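Local coordinates for protein probable AP endonuclease (African swine fever virus, PDB 6KI3) that probably cleaves DNA on the 5' side of apurinic or apyrimidinic sites during repair, using three zinc ions, and also removes mismatched 3' ends as an exonuclease, at residues I188-V193 with C231-D236; C182-H187 with H223-A228; N194-N199 with G244-S249; L119-V124 with Y156-M161. One frame throughout, in Å; residues are numbered along the deposited sequence.

Contact 1 of 4, residues I188-V193 with C231-D236; sequences IWSSGV and CGSGID. With ZN (zinc ion), chain I; nucleotides of chain B.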
loop_
_atom_site.group_PDB
_atom_site.type_symbol
_atom_site.label_atom_id
_atom_site.label_comp_id
_atom_site.label_asym_id
_atom_site.label_seq_id
_atom_site.Cartn_x
_atom_site.Cartn_y
_atom_site.Cartn_z
ATOM N N ILE A 188 7.884 -7.808 -4.166
ATOM C CA ILE A 188 8.335 -8.360 -5.442
ATOM C C ILE A 188 9.830 -8.633 -5.400
ATOM O O ILE A 188 10.322 -9.552 -6.066
ATOM C CB ILE A 188 7.958 -7.425 -6.610
ATOM C CG1 ILE A 188 8.742 -6.113 -6.542
ATOM C CG2 ILE A 188 6.459 -7.156 -6.619
ATOM C CD1 ILE A 188 8.585 -5.249 -7.776
ATOM N N TRP A 189 10.575 -7.850 -4.617
ATOM C CA TRP A 189 11.979 -8.159 -4.373
ATOM C C TRP A 189 12.117 -9.472 -3.615
ATOM O O TRP A 189 12.905 -10.345 -3.997
ATOM C CB TRP A 189 12.630 -7.015 -3.597
ATOM C CG TRP A 189 13.988 -7.331 -3.047
ATOM C CD1 TRP A 189 14.274 -7.850 -1.817
ATOM C CD2 TRP A 189 15.247 -7.130 -3.699
ATOM N NE1 TRP A 189 15.632 -7.992 -1.666
ATOM C CE2 TRP A 189 16.252 -7.556 -2.808
ATOM C CE3 TRP A 189 15.622 -6.634 -4.951
ATOM C CZ2 TRP A 189 17.607 -7.501 -3.127
ATOM C CZ3 TRP A 189 16.968 -6.582 -5.268
ATOM C CH2 TRP A 189 17.944 -7.013 -4.360
ATOM N N SER A 190 11.347 -9.628 -2.533
ATOM C CA SER A 190 11.367 -10.872 -1.773
ATOM C C SER A 190 10.923 -12.056 -2.622
ATOM O O SER A 190 11.363 -13.187 -2.388
ATOM C CB SER A 190 10.479 -10.737 -0.534
ATOM O OG SER A 190 10.334 -11.977 0.136
ATOM N N SER A 191 10.063 -11.819 -3.611
ATOM C CA SER A 191 9.609 -12.880 -4.500
ATOM C C SER A 191 10.560 -13.125 -5.666
ATOM O O SER A 191 10.298 -14.020 -6.477
ATOM C CB SER A 191 8.209 -12.563 -5.029
ATOM O OG SER A 191 7.250 -12.628 -3.988
ATOM N N GLY A 192 11.638 -12.360 -5.773
ATOM C CA GLY A 192 12.682 -12.618 -6.735
ATOM C C GLY A 192 12.782 -11.675 -7.926
ATOM O O GLY A 192 13.309 -12.086 -8.967
ATOM N N VAL A 193 12.310 -10.438 -7.807
ATOM C CA VAL A 193 12.368 -9.467 -8.894
ATOM C C VAL A 193 13.442 -8.444 -8.547
ATOM O O VAL A 193 13.269 -7.632 -7.629
ATOM C CB VAL A 193 11.013 -8.789 -9.134
ATOM C CG1 VAL A 193 11.113 -7.794 -10.279
ATOM C CG2 VAL A 193 9.942 -9.832 -9.419
ATOM N N CYS A 231 17.186 -10.873 -2.442
ATOM C CA CYS A 231 16.263 -11.012 -3.563
ATOM C C CYS A 231 15.909 -12.476 -3.802
ATOM O O CYS A 231 16.742 -13.256 -4.277
ATOM C CB CYS A 231 16.860 -10.397 -4.829
ATOM S SG CYS A 231 15.811 -10.522 -6.296
ATOM N N GLY A 232 14.676 -12.847 -3.489
ATOM C CA GLY A 232 14.237 -14.223 -3.505
ATOM C C GLY A 232 14.022 -14.850 -2.135
ATOM O O GLY A 232 14.006 -16.080 -2.038
ATOM N N SER A 233 14.004 -14.086 -1.104
ATOM C CA SER A 233 13.842 -14.610 0.194
ATOM C C SER A 233 12.544 -15.314 0.585
ATOM O O SER A 233 12.590 -16.324 1.249
ATOM C CB SER A 233 14.096 -13.422 1.100
ATOM O OG SER A 233 13.667 -13.656 2.396
ATOM N N GLY A 234 11.400 -14.832 0.111
ATOM C CA GLY A 234 10.124 -15.230 0.672
ATOM C C GLY A 234 9.852 -14.650 2.037
ATOM O O GLY A 234 8.749 -14.836 2.559
ATOM N N ILE A 235 10.823 -13.950 2.627
ATOM C CA ILE A 235 10.698 -13.346 3.945
ATOM C C ILE A 235 10.602 -11.838 3.771
ATOM O O ILE A 235 11.293 -11.253 2.928
ATOM C CB ILE A 235 11.886 -13.730 4.848
ATOM C CG1 ILE A 235 12.074 -15.248 4.865
ATOM C CG2 ILE A 235 11.674 -13.218 6.263
ATOM C CD1 ILE A 235 13.394 -15.693 5.454
ATOM N N ASP A 236 9.748 -11.210 4.572
ATOM C CA ASP A 236 9.419 -9.796 4.436
ATOM C C ASP A 236 10.011 -9.021 5.606
ATOM O O ASP A 236 9.556 -9.162 6.747
ATOM C CB ASP A 236 7.905 -9.612 4.364
ATOM C CG ASP A 236 7.505 -8.171 4.145
ATOM O OD1 ASP A 236 8.228 -7.457 3.421
ATOM O OD2 ASP A 236 6.469 -7.753 4.702
HETATM ZN ZN ZN I . 5.594 -6.213 3.744
ATOM P P DC B 9 7.985 -7.769 11.074
ATOM O OP1 DC B 9 8.957 -6.953 10.384
ATOM O OP2 DC B 9 7.568 -7.402 12.405
ATOM O "O5'" DC B 9 6.724 -7.855 10.135
ATOM C "C5'" DC B 9 6.925 -8.131 8.765
ATOM C "C4'" DC B 9 5.616 -8.318 8.045
ATOM O "O4'" DC B 9 4.976 -9.512 8.503
ATOM C "C3'" DC B 9 4.588 -7.222 8.252
ATOM O "O3'" DC B 9 4.742 -6.264 7.219
ATOM C "C2'" DC B 9 3.276 -7.954 8.054
ATOM C "C1'" DC B 9 3.604 -9.430 8.238
ATOM N N1 DC B 9 2.911 -10.026 9.364
ATOM C C2 DC B 9 1.835 -10.876 9.132
ATOM O O2 DC B 9 1.510 -11.122 7.971
ATOM N N3 DC B 9 1.199 -11.433 10.177
ATOM C C4 DC B 9 1.582 -11.144 11.418
ATOM N N4 DC B 9 0.907 -11.690 12.418
ATOM C C5 DC B 9 2.672 -10.276 11.685
ATOM C C6 DC B 9 3.298 -9.736 10.639
#
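The last turn of helix 185-190 meets the loop C231-D236 through W189 and S190, and it does so at a Schellman motif: G192 leaves the helix with positive phi, and its N and that of V193 bond back to W189 O and I188 O. The site lies at the rim of a TIM barrel of the endonuclease IV type, where loops after the strands carry the metal ligands.

Backbone hydrogen bonds tie the loop to the carbonyls at this helix end. G232 N donates to W189 O over 3.1 Å, in the carbonyl plane, so that this oxygen is gripped by two donors, G192 N being the other. One residue on, S190 O receives G234 N in a nearly straight bond (169°), although the donor sits well above the carbonyl plane.

Side chains add a second layer. C231 lies over the indole face of W189, its CB 3.4 Å from the centroid of the six-membered ring in a CH-pi contact, while its SG, 4.2 Å from the same centroid, makes a sulfur-aromatic one. The indole NE1 is not spent here; it donates to T229 O, just before the loop. S233 OG folds back to accept from I235 N at 2.9 Å, an ST turn just before D236.

That aspartate carries the loop into the active site, where D236 OD2 binds zinc at 2.0 Å beside H187 and H238. One residue earlier, S190 OG, held anti to its own backbone N (chi1 172°), donates to I235 O over 3.0 Å, reaching that carbonyl from above its plane.

Contact 2 of 4, residues C182-H187 with H223-A228; sequences CIDTAH and HLNDAA. With ZN (zinc ion), chain J; ZN (zinc ion), chain I; nucleotides of chain C.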
loop_
_atom_site.group_PDB
_atom_site.type_symbol
_atom_site.label_atom_id
_atom_site.label_comp_id
_atom_site.label_asym_id
_atom_site.label_seq_id
_atom_site.Cartn_x
_atom_site.Cartn_y
_atom_site.Cartn_z
ATOM N N CYS A 182 -1.877 -3.037 -5.927
ATOM C CA CYS A 182 -0.924 -2.409 -5.022
ATOM C C CYS A 182 0.423 -3.097 -5.195
ATOM O O CYS A 182 0.547 -4.299 -4.941
ATOM C CB CYS A 182 -1.392 -2.495 -3.571
ATOM S SG CYS A 182 -0.272 -1.699 -2.396
ATOM N N ILE A 183 1.421 -2.339 -5.632
ATOM C CA ILE A 183 2.754 -2.866 -5.895
ATOM C C ILE A 183 3.631 -2.530 -4.697
ATOM O O ILE A 183 4.004 -1.369 -4.492
ATOM C CB ILE A 183 3.338 -2.300 -7.195
ATOM C CG1 ILE A 183 2.473 -2.711 -8.387
ATOM C CG2 ILE A 183 4.771 -2.773 -7.390
ATOM C CD1 ILE A 183 2.906 -2.086 -9.691
ATOM N N ASP A 184 3.958 -3.543 -3.899
ATOM C CA ASP A 184 4.877 -3.399 -2.776
ATOM C C ASP A 184 6.262 -3.814 -3.261
ATOM O O ASP A 184 6.499 -4.992 -3.550
ATOM C CB ASP A 184 4.422 -4.238 -1.583
ATOM C CG ASP A 184 5.122 -3.849 -0.294
ATOM O OD1 ASP A 184 6.358 -3.673 -0.307
ATOM O OD2 ASP A 184 4.430 -3.710 0.738
ATOM N N THR A 185 7.173 -2.841 -3.351
ATOM C CA THR A 185 8.488 -3.100 -3.932
ATOM C C THR A 185 9.283 -4.099 -3.100
ATOM O O THR A 185 10.015 -4.931 -3.648
ATOM C CB THR A 185 9.265 -1.791 -4.082
ATOM O OG1 THR A 185 9.367 -1.144 -2.806
ATOM C CG2 THR A 185 8.560 -0.864 -5.061
ATOM N N ALA A 186 9.156 -4.034 -1.772
ATOM C CA ALA A 186 9.841 -4.994 -0.914
ATOM C C ALA A 186 9.333 -6.415 -1.114
ATOM O O ALA A 186 10.069 -7.368 -0.838
ATOM C CB ALA A 186 9.689 -4.594 0.555
ATOM N N HIS A 187 8.098 -6.577 -1.593
ATOM C CA HIS A 187 7.529 -7.911 -1.747
ATOM C C HIS A 187 7.954 -8.555 -3.060
ATOM O O HIS A 187 8.339 -9.729 -3.083
ATOM C CB HIS A 187 6.005 -7.847 -1.649
ATOM C CG HIS A 187 5.506 -7.472 -0.290
ATOM N ND1 HIS A 187 4.170 -7.501 0.049
ATOM C CD2 HIS A 187 6.166 -7.060 0.817
ATOM C CE1 HIS A 187 4.030 -7.124 1.306
ATOM N NE2 HIS A 187 5.225 -6.849 1.795
ATOM N N HIS A 223 3.540 0.743 -2.544
ATOM C CA HIS A 223 4.188 0.719 -1.238
ATOM C C HIS A 223 5.688 0.838 -1.482
ATOM O O HIS A 223 6.321 -0.114 -1.950
ATOM C CB HIS A 223 3.856 -0.561 -0.474
ATOM C CG HIS A 223 2.444 -0.627 0.018
ATOM N ND1 HIS A 223 1.871 -1.795 0.474
ATOM C CD2 HIS A 223 1.494 0.329 0.137
ATOM C CE1 HIS A 223 0.627 -1.556 0.847
ATOM N NE2 HIS A 223 0.373 -0.276 0.651
ATOM N N LEU A 224 6.251 2.008 -1.182
ATOM C CA LEU A 224 7.671 2.275 -1.422
ATOM C C LEU A 224 8.462 1.788 -0.215
ATOM O O LEU A 224 8.677 2.519 0.752
ATOM C CB LEU A 224 7.907 3.757 -1.687
ATOM C CG LEU A 224 7.219 4.347 -2.917
ATOM C CD1 LEU A 224 7.726 5.756 -3.193
ATOM C CD2 LEU A 224 7.421 3.452 -4.130
ATOM N N ASN A 225 8.910 0.536 -0.278
ATOM C CA ASN A 225 9.631 -0.092 0.821
ATOM C C ASN A 225 10.922 -0.707 0.308
ATOM O O ASN A 225 10.907 -1.478 -0.658
ATOM C CB ASN A 225 8.784 -1.174 1.500
ATOM C CG ASN A 225 7.468 -0.645 2.029
ATOM O OD1 ASN A 225 7.383 0.492 2.494
ATOM N ND2 ASN A 225 6.431 -1.472 1.964
ATOM N N ASP A 226 12.033 -0.362 0.951
ATOM C CA ASP A 226 13.252 -1.131 0.786
ATOM C C ASP A 226 13.141 -2.417 1.602
ATOM O O ASP A 226 12.289 -2.547 2.485
ATOM C CB ASP A 226 14.470 -0.313 1.220
ATOM C CG ASP A 226 15.742 -0.731 0.504
ATOM O OD1 ASP A 226 15.934 -1.944 0.288
ATOM O OD2 ASP A 226 16.550 0.158 0.159
ATOM N N ALA A 227 14.004 -3.380 1.294
ATOM C CA ALA A 227 13.939 -4.696 1.913
ATOM C C ALA A 227 15.251 -5.007 2.614
ATOM O O ALA A 227 16.327 -4.853 2.027
ATOM C CB ALA A 227 13.621 -5.778 0.879
ATOM N N ALA A 228 15.156 -5.443 3.866
ATOM C CA ALA A 228 16.316 -5.909 4.623
ATOM C C ALA A 228 16.490 -7.417 4.481
ATOM O O ALA A 228 16.721 -8.137 5.450
ATOM C CB ALA A 228 16.181 -5.505 6.087
HETATM ZN ZN ZN J . 2.678 -3.453 1.911
HETATM ZN ZN ZN I . 5.594 -6.213 3.744
ATOM O "O5'" 3DR C 1 3.172 -4.292 5.561
ATOM P P 3DR C 1 3.060 -5.466 4.467
ATOM O OP1 3DR C 1 1.583 -5.771 4.415
ATOM O OP2 3DR C 1 3.615 -4.830 3.218
ATOM O OP3 3DR C 1 3.896 -6.587 5.033
ATOM C "C2'" 3DR C 1 1.454 -1.515 8.526
ATOM C "C5'" 3DR C 1 2.402 -4.321 6.760
ATOM C "C4'" 3DR C 1 2.926 -3.234 7.688
ATOM O "O4'" 3DR C 1 3.134 -2.038 6.935
ATOM C "C1'" 3DR C 1 2.444 -0.935 7.526
ATOM C "C3'" 3DR C 1 1.952 -2.917 8.809
ATOM O "O3'" 3DR C 1 2.658 -2.910 10.051
#
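Two first torsions bring D184 and H223 onto one zinc ion: the carboxylate of D184 swings anti to the backbone N (chi1 -165°), whereas the imidazole of H223 lies beside its own N (chi1 -71°). D184 OD2 binds the metal at 2.1 Å and H223 ND1 at 2.3 Å, with carboxylate and ring planes almost perpendicular (87°). H223 NE2, the other ring nitrogen, is hydrogen-bonded to Q48. D184 OD1 is met on its syn side, but tilted from the carboxylate plane, by N225 ND2 at 3.2 Å, a second-shell amide that also donates to E276, a zinc ligand. C182 SG sits over the centre of one face of the H223 ring, 3.4 Å from its centroid, a sulfur-aromatic contact.

The backbones run as parallel strands, with H223 N bonded to I183 O and T185 N to H223 O. Where the first strand becomes helix 185-190, T185 OG1 donates to N225 O over 2.7 Å. D184 is that helix's N-cap, and H187 binds the next zinc ion through NE2. OP2 of the abasic-site analogue 3DR1 of chain C bridges both metals. Parallel strands delivering ligands to a trinuclear zinc cluster from their C-terminal ends mark the endonuclease IV TIM barrel.

Contact 3 of 4, residues N194-N199 with G244-S249; sequences NISSYN and GMIWKS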
loop_
_atom_site.group_PDB
_atom_site.type_symbol
_atom_site.label_atom_id
_atom_site.label_comp_id
_atom_site.label_asym_id
_atom_site.label_seq_id
_atom_site.Cartn_x
_atom_site.Cartn_y
_atom_site.Cartn_z
ATOM N N ASN A 194 14.554 -8.481 -9.279
ATOM C CA ASN A 194 15.635 -7.521 -9.086
ATOM C C ASN A 194 15.195 -6.162 -9.618
ATOM O O ASN A 194 15.022 -5.986 -10.827
ATOM C CB ASN A 194 16.900 -8.005 -9.791
ATOM C CG ASN A 194 18.128 -7.174 -9.446
ATOM O OD1 ASN A 194 18.027 -6.000 -9.088
ATOM N ND2 ASN A 194 19.301 -7.788 -9.558
ATOM N N ILE A 195 15.013 -5.198 -8.716
ATOM C CA ILE A 195 14.614 -3.846 -9.093
ATOM C C ILE A 195 15.635 -2.854 -8.552
ATOM O O ILE A 195 15.302 -1.700 -8.261
ATOM C CB ILE A 195 13.201 -3.518 -8.579
ATOM C CG1 ILE A 195 13.110 -3.781 -7.074
ATOM C CG2 ILE A 195 12.156 -4.326 -9.334
ATOM C CD1 ILE A 195 11.788 -3.383 -6.456
ATOM N N SER A 196 16.889 -3.295 -8.426
ATOM C CA SER A 196 17.906 -2.468 -7.785
ATOM C C SER A 196 18.327 -1.305 -8.675
ATOM O O SER A 196 18.402 -0.158 -8.219
ATOM C CB SER A 196 19.115 -3.325 -7.408
ATOM O OG SER A 196 18.782 -4.251 -6.390
ATOM N N SER A 197 18.609 -1.575 -9.944
ATOM C CA SER A 197 19.093 -0.538 -10.842
ATOM C C SER A 197 17.937 0.132 -11.577
ATOM O O SER A 197 16.808 -0.367 -11.605
ATOM C CB SER A 197 20.084 -1.111 -11.853
ATOM O OG SER A 197 19.412 -1.757 -12.919
ATOM N N TYR A 198 18.244 1.283 -12.184
ATOM C CA TYR A 198 17.245 2.014 -12.958
ATOM C C TYR A 198 16.694 1.160 -14.093
ATOM O O TYR A 198 15.480 1.140 -14.332
ATOM C CB TYR A 198 17.856 3.307 -13.503
ATOM C CG TYR A 198 16.879 4.210 -14.227
ATOM C CD1 TYR A 198 16.580 4.013 -15.570
ATOM C CD2 TYR A 198 16.265 5.268 -13.569
ATOM C CE1 TYR A 198 15.690 4.836 -16.233
ATOM C CE2 TYR A 198 15.374 6.099 -14.225
ATOM C CZ TYR A 198 15.091 5.877 -15.557
ATOM O OH TYR A 198 14.206 6.699 -16.216
ATOM N N ASN A 199 17.571 0.448 -14.804
ATOM C CA ASN A 199 17.123 -0.378 -15.920
ATOM C C ASN A 199 16.318 -1.577 -15.434
ATOM O O ASN A 199 15.352 -1.988 -16.087
ATOM C CB ASN A 199 18.325 -0.832 -16.748
ATOM C CG ASN A 199 17.924 -1.418 -18.088
ATOM O OD1 ASN A 199 17.630 -0.687 -19.034
ATOM N ND2 ASN A 199 17.915 -2.742 -18.178
ATOM N N GLY A 244 18.367 -0.503 2.725
ATOM C CA GLY A 244 18.188 -1.941 2.703
ATOM C C GLY A 244 18.918 -2.601 1.553
ATOM O O GLY A 244 19.743 -1.970 0.889
ATOM N N MET A 245 18.609 -3.872 1.293
ATOM C CA MET A 245 19.350 -4.630 0.292
ATOM C C MET A 245 19.052 -4.182 -1.134
ATOM O O MET A 245 19.842 -4.477 -2.036
ATOM C CB MET A 245 19.044 -6.121 0.441
ATOM C CG MET A 245 19.297 -6.666 1.838
ATOM S SD MET A 245 21.021 -7.109 2.124
ATOM C CE MET A 245 21.160 -8.582 1.114
ATOM N N ILE A 246 17.945 -3.474 -1.363
ATOM C CA ILE A 246 17.560 -3.147 -2.732
ATOM C C ILE A 246 18.319 -1.929 -3.242
ATOM O O ILE A 246 18.763 -1.903 -4.396
ATOM C CB ILE A 246 16.038 -2.935 -2.831
ATOM C CG1 ILE A 246 15.281 -4.067 -2.139
ATOM C CG2 ILE A 246 15.609 -2.848 -4.286
ATOM C CD1 ILE A 246 13.776 -3.898 -2.198
ATOM N N TRP A 247 18.484 -0.897 -2.405
ATOM C CA TRP A 247 18.983 0.377 -2.906
ATOM C C TRP A 247 20.056 1.029 -2.037
ATOM O O TRP A 247 20.374 2.203 -2.267
ATOM C CB TRP A 247 17.822 1.366 -3.084
ATOM C CG TRP A 247 16.829 0.960 -4.129
ATOM C CD1 TRP A 247 17.074 0.753 -5.455
ATOM C CD2 TRP A 247 15.427 0.729 -3.939
ATOM N NE1 TRP A 247 15.915 0.398 -6.101
ATOM C CE2 TRP A 247 14.888 0.379 -5.193
ATOM C CE3 TRP A 247 14.575 0.783 -2.831
ATOM C CZ2 TRP A 247 13.538 0.081 -5.370
ATOM C CZ3 TRP A 247 13.235 0.488 -3.008
ATOM C CH2 TRP A 247 12.730 0.141 -4.268
ATOM N N LYS A 248 20.626 0.327 -1.054
ATOM C CA LYS A 248 21.666 0.947 -0.236
ATOM C C LYS A 248 22.890 1.309 -1.065
ATOM O O LYS A 248 23.557 2.312 -0.784
ATOM C CB LYS A 248 22.067 0.025 0.915
ATOM N N SER A 249 23.193 0.516 -2.095
ATOM C CA SER A 249 24.347 0.776 -2.944
ATOM C C SER A 249 24.153 1.984 -3.852
ATOM O O SER A 249 25.104 2.384 -4.531
ATOM C CB SER A 249 24.663 -0.459 -3.788
ATOM O OG SER A 249 24.691 -1.623 -2.983
#
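S196 and W247 supply the polar links between these two loops. The hydroxyl S196 OG, set beside its own backbone N (chi1 -67°), donates to I246 O over 3.1 Å, approaching in the carbonyl plane and on a lone pair. In return W247 NE1 reaches to I195 O, also at 3.1 Å, but the bend at the hydrogen (134°) makes this a weak bond. S196 O comes in at the edge of the indole, in its plane, 3.2 Å from W247 CD1.

Each segment also looks after its own backbone. S196 N is satisfied by N194 OD1 in an Asx turn, and K248 N by G244 O. D226 OD1, outside the two segments, accepts from I246 N, so both polar groups of the I246 backbone have partners.

Apolar contacts lie beside these bonds: I195 CG1 lies 3.9 Å from I246 CG2, and I195 CD1 reaches W247 CZ2 at 4.0 Å. I246 CG2 is in turn tucked over the centre of one face of its neighbour's indole.

The pair thus joins the connection between helices 185-190 and 198-209 to the loop ahead of helix 258-269. I195 packs on T185, I188 and F262, W247 on L259, while W189 of helix 185-190 touches both S196 and I246.

Contact 4 of 4, residues L119-V124 with Y156-M161; sequences LHLGAV and YKYSTM. With ZN (zinc ion), chain K.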
loop_
_atom_site.group_PDB
_atom_site.type_symbol
_atom_site.label_atom_id
_atom_site.label_comp_id
_atom_site.label_asym_id
_atom_site.label_seq_id
_atom_site.Cartn_x
_atom_site.Cartn_y
_atom_site.Cartn_z
ATOM N N LEU A 119 -5.940 -5.636 0.202
ATOM C CA LEU A 119 -5.988 -7.041 0.572
ATOM C C LEU A 119 -4.763 -7.749 0.013
ATOM O O LEU A 119 -4.262 -7.404 -1.062
ATOM C CB LEU A 119 -7.266 -7.721 0.059
ATOM C CG LEU A 119 -8.597 -7.173 0.583
ATOM C CD1 LEU A 119 -9.754 -8.072 0.169
ATOM C CD2 LEU A 119 -8.554 -7.005 2.093
ATOM N N HIS A 120 -4.281 -8.743 0.754
ATOM C CA HIS A 120 -3.079 -9.473 0.374
ATOM C C HIS A 120 -3.432 -10.634 -0.542
ATOM O O HIS A 120 -4.288 -11.460 -0.211
ATOM C CB HIS A 120 -2.345 -9.985 1.612
ATOM C CG HIS A 120 -1.593 -8.922 2.346
ATOM N ND1 HIS A 120 -0.843 -9.182 3.472
ATOM C CD2 HIS A 120 -1.473 -7.594 2.113
ATOM C CE1 HIS A 120 -0.294 -8.060 3.901
ATOM N NE2 HIS A 120 -0.661 -7.081 3.093
ATOM N N LEU A 121 -2.769 -10.691 -1.694
ATOM C CA LEU A 121 -2.926 -11.827 -2.588
ATOM C C LEU A 121 -2.359 -13.083 -1.943
ATOM O O LEU A 121 -1.346 -13.039 -1.241
ATOM C CB LEU A 121 -2.225 -11.561 -3.919
ATOM C CG LEU A 121 -2.880 -10.555 -4.863
ATOM C CD1 LEU A 121 -1.963 -10.261 -6.036
ATOM C CD2 LEU A 121 -4.220 -11.085 -5.346
ATOM N N GLY A 122 -3.028 -14.208 -2.177
ATOM C CA GLY A 122 -2.541 -15.478 -1.688
ATOM C C GLY A 122 -1.633 -16.166 -2.687
ATOM O O GLY A 122 -1.555 -15.798 -3.857
ATOM N N ALA A 123 -0.930 -17.186 -2.199
ATOM C CA ALA A 123 -0.071 -17.988 -3.058
ATOM C C ALA A 123 -0.887 -19.084 -3.731
ATOM O O ALA A 123 -0.510 -20.260 -3.699
ATOM C CB ALA A 123 1.083 -18.584 -2.254
ATOM N N VAL A 124 -2.010 -18.703 -4.338
ATOM C CA VAL A 124 -2.932 -19.658 -4.940
ATOM C C VAL A 124 -3.138 -19.311 -6.409
ATOM O O VAL A 124 -2.595 -18.320 -6.909
ATOM C CB VAL A 124 -4.275 -19.687 -4.186
ATOM C CG1 VAL A 124 -4.066 -20.118 -2.741
ATOM C CG2 VAL A 124 -4.950 -18.326 -4.249
ATOM N N TYR A 156 2.728 -19.356 -7.533
ATOM C CA TYR A 156 2.126 -18.052 -7.792
ATOM C C TYR A 156 2.600 -17.053 -6.744
ATOM O O TYR A 156 2.264 -17.172 -5.562
ATOM C CB TYR A 156 0.604 -18.152 -7.816
ATOM C CG TYR A 156 0.069 -18.536 -9.173
ATOM C CD1 TYR A 156 0.035 -17.613 -10.208
ATOM C CD2 TYR A 156 -0.387 -19.823 -9.427
ATOM C CE1 TYR A 156 -0.445 -17.955 -11.457
ATOM C CE2 TYR A 156 -0.869 -20.176 -10.673
ATOM C CZ TYR A 156 -0.893 -19.238 -11.685
ATOM O OH TYR A 156 -1.375 -19.580 -12.929
ATOM N N LYS A 157 3.381 -16.068 -7.188
ATOM C CA LYS A 157 3.829 -14.975 -6.342
ATOM C C LYS A 157 3.302 -13.619 -6.789
ATOM O O LYS A 157 3.387 -12.660 -6.015
ATOM C CB LYS A 157 5.365 -14.925 -6.297
ATOM C CG LYS A 157 6.022 -16.289 -6.176
ATOM C CD LYS A 157 7.525 -16.167 -6.006
ATOM C CE LYS A 157 8.215 -17.498 -6.254
ATOM N NZ LYS A 157 7.691 -18.578 -5.372
ATOM N N TYR A 158 2.768 -13.517 -8.009
ATOM C CA TYR A 158 2.188 -12.279 -8.532
ATOM C C TYR A 158 3.173 -11.117 -8.434
ATOM O O TYR A 158 2.822 -10.001 -8.043
ATOM C CB TYR A 158 0.871 -11.949 -7.827
ATOM C CG TYR A 158 -0.193 -13.005 -8.033
ATOM C CD1 TYR A 158 -0.895 -13.087 -9.229
ATOM C CD2 TYR A 158 -0.492 -13.921 -7.034
ATOM C CE1 TYR A 158 -1.864 -14.052 -9.424
ATOM C CE2 TYR A 158 -1.461 -14.889 -7.220
ATOM C CZ TYR A 158 -2.144 -14.949 -8.415
ATOM O OH TYR A 158 -3.109 -15.911 -8.603
ATOM N N SER A 159 4.429 -11.386 -8.792
ATOM C CA SER A 159 5.462 -10.364 -8.846
ATOM C C SER A 159 6.051 -10.168 -10.232
ATOM O O SER A 159 6.634 -9.109 -10.489
ATOM C CB SER A 159 6.595 -10.691 -7.861
ATOM O OG SER A 159 6.125 -10.651 -6.524
ATOM N N THR A 160 5.927 -11.147 -11.122
ATOM C CA THR A 160 6.285 -10.970 -12.518
ATOM C C THR A 160 5.067 -10.495 -13.300
ATOM O O THR A 160 3.924 -10.795 -12.947
ATOM C CB THR A 160 6.816 -12.271 -13.120
ATOM O OG1 THR A 160 5.870 -13.325 -12.898
ATOM C CG2 THR A 160 8.147 -12.645 -12.485
ATOM N N MET A 161 5.325 -9.743 -14.372
ATOM C CA MET A 161 4.224 -9.175 -15.142
ATOM C C MET A 161 3.391 -10.256 -15.817
ATOM O O MET A 161 2.211 -10.032 -16.107
ATOM C CB MET A 161 4.759 -8.188 -16.178
ATOM C CG MET A 161 3.789 -7.067 -16.499
ATOM S SD MET A 161 3.246 -6.218 -15.003
ATOM C CE MET A 161 4.815 -5.636 -14.364
HETATM ZN ZN ZN K . 0.219 -5.134 3.067
#
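Y158 and V124 share the one hydrogen bond across this contact: the phenol OH donates to V124 O over 3.0 Å, tilted 27° from the carbonyl plane. The same oxygen lies near the plane of the Y158 ring at its edge, as does G122 O, 3.5 Å from Y158 CE2, so two carbonyls line the rim of the phenol. A first torsion that sets CG beside the backbone N (chi1 -62°) carries the ring over to V124, where OH meets the carbonyl.

Carbon-to-oxygen contacts lie next to it. V124 O also comes within 3.3 Å of Y156 CB, and the CA-H of A123 points to Y156 O at 3.5 Å. That carbonyl has a firmer partner in N151 ND2, and the hydroxyl of Y156 bonds to E166.

Apolar packing comes from L121, whose CD1 touches Y158 CB at 3.8 Å; the two side chains cross at about a right angle. L121 directly follows H120, which binds a zinc ion through NE2 at 2.1 Å, and A123 packs on a phosphate of the bound DNA.

The contact therefore couples the loop leaving barrel strand 116-120 to the one between strand 143-147 and helix 161-174. Y158 is wedged among P126 and I129 of helix 126-134 and L167 of helix 161-174.

How the contacts relate
All four contacts belong to one TIM barrel, and three of them reach its zinc cluster. Contact 4 closes first along the chain; contacts 2, 1 and 3 then interlace, their first segments following one another from strand 179-184 through helix 185-190 to helix 198-209. Contacts 1 and 2 share helix 185-190 and one zinc ion, with centres 10 Å apart. Contact 3, about 11 Å from contact 2 between centres, is the outer layer, joined to it by D226 and A227. Contact 4 touches contact 1 through S159 and K157 but not contact 3. Contacts 1, 2 and 4 bring metal ligands distant in sequence to one cluster, and contact 3 packs against contacts 1 and 2.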